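Local coordinates for glycine betaine/carnitine/choline ABC transporter%2C ATP-binding protein%2C putative (Staphylococcus aureus, PDB 5IIP), which probably serves as the ATP-binding subunit of OpuC, an osmolyte uptake system inhibited by c-di-AMP, and carries paired CBS domains likely to be regulatory, at residues L53-A56 against V57-M60; V117-I120 against L121-V125. All blocks are in the same frame, centred on the assembly; numbering follows the deposited sequence.

Contact 1. Residues L53-A56 against V57-M60; sequences LNDA and VHIM
The backbone N-H of Val57 donates to the carbonyl of Leu53, and three more bonds of this i+4 to i kind follow it round the first turns of helix 53-63. Val57 N lies 3.1 Å from Leu53 O; His58 N bonds in the same way to Asn54 O, Ile59 N to Asp55 O and Met60 N to Ala56 O. Asp55 turns its carboxylate back to the start of the helix, where OD2 is hydrogen-bonded to the hydroxyl of Thr52.

The helix is the crossover of a beta-alpha-beta unit between the parallel strands 46-48 and 67-71 in a CBS domain, and its buried residues are correspondingly apolar. Ala56, small enough for close approach to the sheet, meets Ile47 and Ile68; Ile59 also reaches Ile47, while Leu53 packs on Ile90 of helix 83-90. Met60, flexible and long, touches both Ile86 of that helix and Ile68. Val57 is more exposed, yet it too touches Ile86.

Side chains also lean on carbonyls one turn back. The imidazole of His58 has Asn54 O over one face, 3.2 Å from ND1, but the angle is poor and no hydrogen bond results. With CG1 anti to its own carbonyl carbon (chi1 -62°), Ile59 lays that branch against Asp55 O. Met60 rests its sulfur SD on Ala56 O at 3.5 Å.

Contact 2. Residues V117-I120 against L121-V125; sequences VRTI and LKRNV
Val117 and Leu121 meet one turn apart in a local, intrahelical contact that runs over the C-terminal part of helix 114-122 and into the loop beyond it. This helix is the crossover between strands 107-108 and 127-131, a beta-alpha-beta unit of a CBS domain. Arg123 is the first residue to leave helical backbone angles, yet its N still appears to bond to Thr119 O, as is usual where a helix ends, though the position of that oxygen is less certain. The two preceding helical bonds are short: Leu121 N lies 2.9 Å from Val117 O, and Lys122 N is equally close to Arg118 O.

The apolar part of the contact is made by branched side chains lying alongside each other and pointing the same way. Val117 sets CG2 anti to its backbone N, with CG1 in the crowded position (chi1 62°), and CG2 meets Leu121 CD1 at 3.8 Å. On another side of the helix, Thr119 presents its methyl rather than its hydroxyl to Arg123: CG2 lies 4.0 Å from NE, approaching the guanidinium obliquely. Lys122 suits the exposed side, since its aliphatic CG can pass 3.3 Å from Arg118 O while its chain runs on extended.

Arg123 carries its charge across the subunit interface, where NH1 forms a salt bridge with Asp85 of the second subunit. Lys122 packs there on Gln88 of the same neighbour. Within the chain, Val117 and Leu121 fit against Val146 of helix 143-153, Arg143 of that helix bonds to the carbonyls of Leu121 and Arg123, and Tyr105, in the loop leading to strand 107-108, is touched by Thr119 and Ile120.

From the N terminus the chain passes through strand 46-48 into contact 1, on helix 53-63, then through strands 67-71 and 77-82 and helix 83-90. After helix 96-99 and strand 107-108 it reaches contact 2, which ends helix 114-122 before strand 127-131. Each contact spans adjoining residues and closes no loop beyond a helical turn; the two follow in series, neither nesting nor crossing. They occupy corresponding crossover helices in the two CBS domains, on opposite sides of the chain's centre, with centres about 28 Å apart. Contact 1 ties its helix to strands 46-48 and 67-71 and to helix 83-90; contact 2 ties helix 114-122 to helix 143-153 and to the second subunit.

Contact 1. Residues L53-A56 against V57-M60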
loop_
_atom_site.group_PDB
_atom_site.type_symbol
_atom_site.label_atom_id
_atom_site.label_comp_id
_atom_site.label_asym_id
_atom_site.label_seq_id
_atom_site.Cartn_x
_atom_site.Cartn_y
_atom_site.Cartn_z
ATOM N N LEU D 53 4.162 9.603 -17.243
ATOM C CA LEU D 53 4.964 9.901 -16.091
ATOM C C LEU D 53 5.481 11.297 -16.119
ATOM O O LEU D 53 5.511 11.951 -15.120
ATOM C CB LEU D 53 6.094 8.927 -15.933
ATOM C CG LEU D 53 5.637 7.587 -15.430
ATOM C CD1 LEU D 53 6.825 6.711 -15.217
ATOM C CD2 LEU D 53 4.836 7.681 -14.160
ATOM N N ASN D 54 5.874 11.761 -17.273
ATOM C CA ASN D 54 6.339 13.110 -17.393
ATOM C C ASN D 54 5.240 14.073 -17.040
ATOM O O ASN D 54 5.490 15.081 -16.458
ATOM C CB ASN D 54 6.959 13.359 -18.744
ATOM C CG ASN D 54 8.368 12.853 -18.813
ATOM O OD1 ASN D 54 9.180 13.205 -17.998
ATOM N ND2 ASN D 54 8.660 12.021 -19.783
ATOM N N ASP D 55 4.013 13.747 -17.383
ATOM C CA ASP D 55 2.875 14.586 -17.048
ATOM C C ASP D 55 2.715 14.675 -15.546
ATOM O O ASP D 55 2.377 15.702 -15.042
ATOM C CB ASP D 55 1.577 14.077 -17.679
ATOM C CG ASP D 55 1.510 14.294 -19.165
ATOM O OD1 ASP D 55 1.943 15.339 -19.643
ATOM O OD2 ASP D 55 1.009 13.417 -19.860
ATOM N N ALA D 56 2.951 13.561 -14.866
ATOM C CA ALA D 56 2.852 13.443 -13.426
ATOM C C ALA D 56 3.844 14.309 -12.738
ATOM O O ALA D 56 3.574 14.880 -11.728
ATOM C CB ALA D 56 3.037 12.017 -12.983
ATOM N N VAL D 57 5.018 14.379 -13.301
ATOM C CA VAL D 57 6.050 15.238 -12.790
ATOM C C VAL D 57 5.609 16.709 -12.870
ATOM O O VAL D 57 5.823 17.446 -11.958
ATOM C CB VAL D 57 7.358 14.986 -13.566
ATOM C CG1 VAL D 57 8.292 16.165 -13.578
ATOM C CG2 VAL D 57 8.075 13.784 -13.021
ATOM N N HIS D 58 5.009 17.133 -13.972
ATOM C CA HIS D 58 4.591 18.509 -14.124
ATOM C C HIS D 58 3.540 18.909 -13.168
ATOM O O HIS D 58 3.570 19.986 -12.634
ATOM C CB HIS D 58 4.089 18.784 -15.540
ATOM C CG HIS D 58 5.127 18.576 -16.585
ATOM N ND1 HIS D 58 4.878 17.892 -17.750
ATOM C CD2 HIS D 58 6.431 18.925 -16.627
ATOM C CE1 HIS D 58 5.981 17.841 -18.471
ATOM N NE2 HIS D 58 6.941 18.445 -17.804
ATOM N N ILE D 59 2.592 18.025 -12.969
ATOM C CA ILE D 59 1.475 18.270 -12.085
ATOM C C ILE D 59 1.902 18.457 -10.668
ATOM O O ILE D 59 1.345 19.245 -9.958
ATOM C CB ILE D 59 0.482 17.131 -12.168
ATOM C CG1 ILE D 59 -0.032 17.060 -13.580
ATOM C CG2 ILE D 59 -0.654 17.320 -11.211
ATOM C CD1 ILE D 59 -1.150 16.108 -13.773
ATOM N N MET D 60 2.880 17.690 -10.258
ATOM C CA MET D 60 3.371 17.797 -8.916
ATOM C C MET D 60 3.988 19.153 -8.660
ATOM O O MET D 60 3.756 19.724 -7.622
ATOM C CB MET D 60 4.336 16.666 -8.608
ATOM C CG MET D 60 3.631 15.428 -8.115
ATOM S SD MET D 60 4.442 13.896 -8.475
ATOM C CE MET D 60 4.006 13.100 -6.967
#

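Contact 2. Residues V117-I120 against L121-V125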
loop_
_atom_site.group_PDB
_atom_site.type_symbol
_atom_site.label_atom_id
_atom_site.label_comp_id
_atom_site.label_asym_id
_atom_site.label_seq_id
_atom_site.Cartn_x
_atom_site.Cartn_y
_atom_site.Cartn_z
ATOM N N VAL D 117 -8.864 6.782 13.131
ATOM C CA VAL D 117 -7.772 7.585 13.630
ATOM C C VAL D 117 -6.630 6.834 14.293
ATOM O O VAL D 117 -5.503 7.181 14.089
ATOM C CB VAL D 117 -8.273 8.657 14.580
ATOM C CG1 VAL D 117 -8.920 8.029 15.762
ATOM C CG2 VAL D 117 -7.143 9.547 15.013
ATOM N N ARG D 118 -6.926 5.814 15.070
ATOM C CA ARG D 118 -5.908 5.039 15.714
ATOM C C ARG D 118 -5.012 4.338 14.711
ATOM O O ARG D 118 -3.821 4.257 14.898
ATOM C CB ARG D 118 -6.520 4.040 16.666
ATOM C CG ARG D 118 -7.012 4.620 17.969
ATOM C CD ARG D 118 -7.270 3.533 18.978
ATOM N NE ARG D 118 -8.394 2.705 18.621
ATOM C CZ ARG D 118 -9.402 2.444 19.423
ATOM N NH1 ARG D 118 -9.408 2.931 20.637
ATOM N NH2 ARG D 118 -10.386 1.683 19.015
ATOM N N THR D 119 -5.596 3.814 13.656
ATOM C CA THR D 119 -4.862 3.149 12.612
ATOM C C THR D 119 -3.991 4.126 11.907
ATOM O O THR D 119 -2.892 3.820 11.578
ATOM C CB THR D 119 -5.807 2.503 11.596
ATOM O OG1 THR D 119 -6.455 1.401 12.199
ATOM C CG2 THR D 119 -5.097 1.981 10.396
ATOM N N ILE D 120 -4.510 5.305 11.649
ATOM C CA ILE D 120 -3.763 6.322 10.963
ATOM C C ILE D 120 -2.582 6.779 11.746
ATOM O O ILE D 120 -1.556 6.960 11.199
ATOM C CB ILE D 120 -4.647 7.526 10.659
ATOM C CG1 ILE D 120 -5.701 7.109 9.689
ATOM C CG2 ILE D 120 -3.872 8.703 10.114
ATOM C CD1 ILE D 120 -6.671 8.192 9.391
ATOM N N LEU D 121 -2.771 7.040 13.021
ATOM C CA LEU D 121 -1.704 7.493 13.889
ATOM C C LEU D 121 -0.668 6.431 14.126
ATOM O O LEU D 121 0.483 6.700 14.225
ATOM C CB LEU D 121 -2.250 7.996 15.211
ATOM C CG LEU D 121 -3.080 9.251 15.193
ATOM C CD1 LEU D 121 -3.691 9.566 16.521
ATOM C CD2 LEU D 121 -2.298 10.406 14.701
ATOM N N LYS D 122 -1.118 5.214 14.298
ATOM C CA LYS D 122 -0.245 4.091 14.547
ATOM C C LYS D 122 0.621 3.661 13.385
ATOM O O LYS D 122 1.735 3.252 13.558
ATOM C CB LYS D 122 -1.031 2.919 15.069
ATOM C CG LYS D 122 -1.332 2.956 16.545
ATOM C CD LYS D 122 -1.909 1.628 16.980
ATOM C CE LYS D 122 -2.679 1.729 18.243
ATOM N NZ LYS D 122 -3.646 0.636 18.215
ATOM N N ARG D 123 0.069 3.706 12.202
ATOM C CA ARG D 123 0.777 3.312 11.035
ATOM C C ARG D 123 1.538 4.451 10.466
ATOM O O ARG D 123 1.432 5.550 10.903
ATOM C CB ARG D 123 -0.167 2.805 9.974
ATOM C CG ARG D 123 -1.207 1.851 10.435
ATOM C CD ARG D 123 -0.744 0.439 10.324
ATOM N NE ARG D 123 -1.881 -0.452 10.322
ATOM C CZ ARG D 123 -1.887 -1.670 10.826
ATOM N NH1 ARG D 123 -0.816 -2.171 11.395
ATOM N NH2 ARG D 123 -2.981 -2.386 10.764
ATOM N N ASN D 124 2.310 4.163 9.458
ATOM C CA ASN D 124 3.105 5.157 8.830
ATOM C C ASN D 124 2.544 5.702 7.542
ATOM O O ASN D 124 3.204 6.418 6.844
ATOM C CB ASN D 124 4.474 4.592 8.582
ATOM C CG ASN D 124 5.523 5.635 8.660
ATOM O OD1 ASN D 124 5.351 6.652 9.302
ATOM N ND2 ASN D 124 6.617 5.405 7.975
ATOM N N VAL D 125 1.308 5.390 7.247
ATOM C CA VAL D 125 0.718 5.819 6.013
ATOM C C VAL D 125 0.353 7.279 6.025
ATOM O O VAL D 125 -0.467 7.717 6.794
ATOM C CB VAL D 125 -0.545 5.006 5.750
ATOM C CG1 VAL D 125 -0.194 3.562 5.527
ATOM C CG2 VAL D 125 -1.480 5.145 6.930
#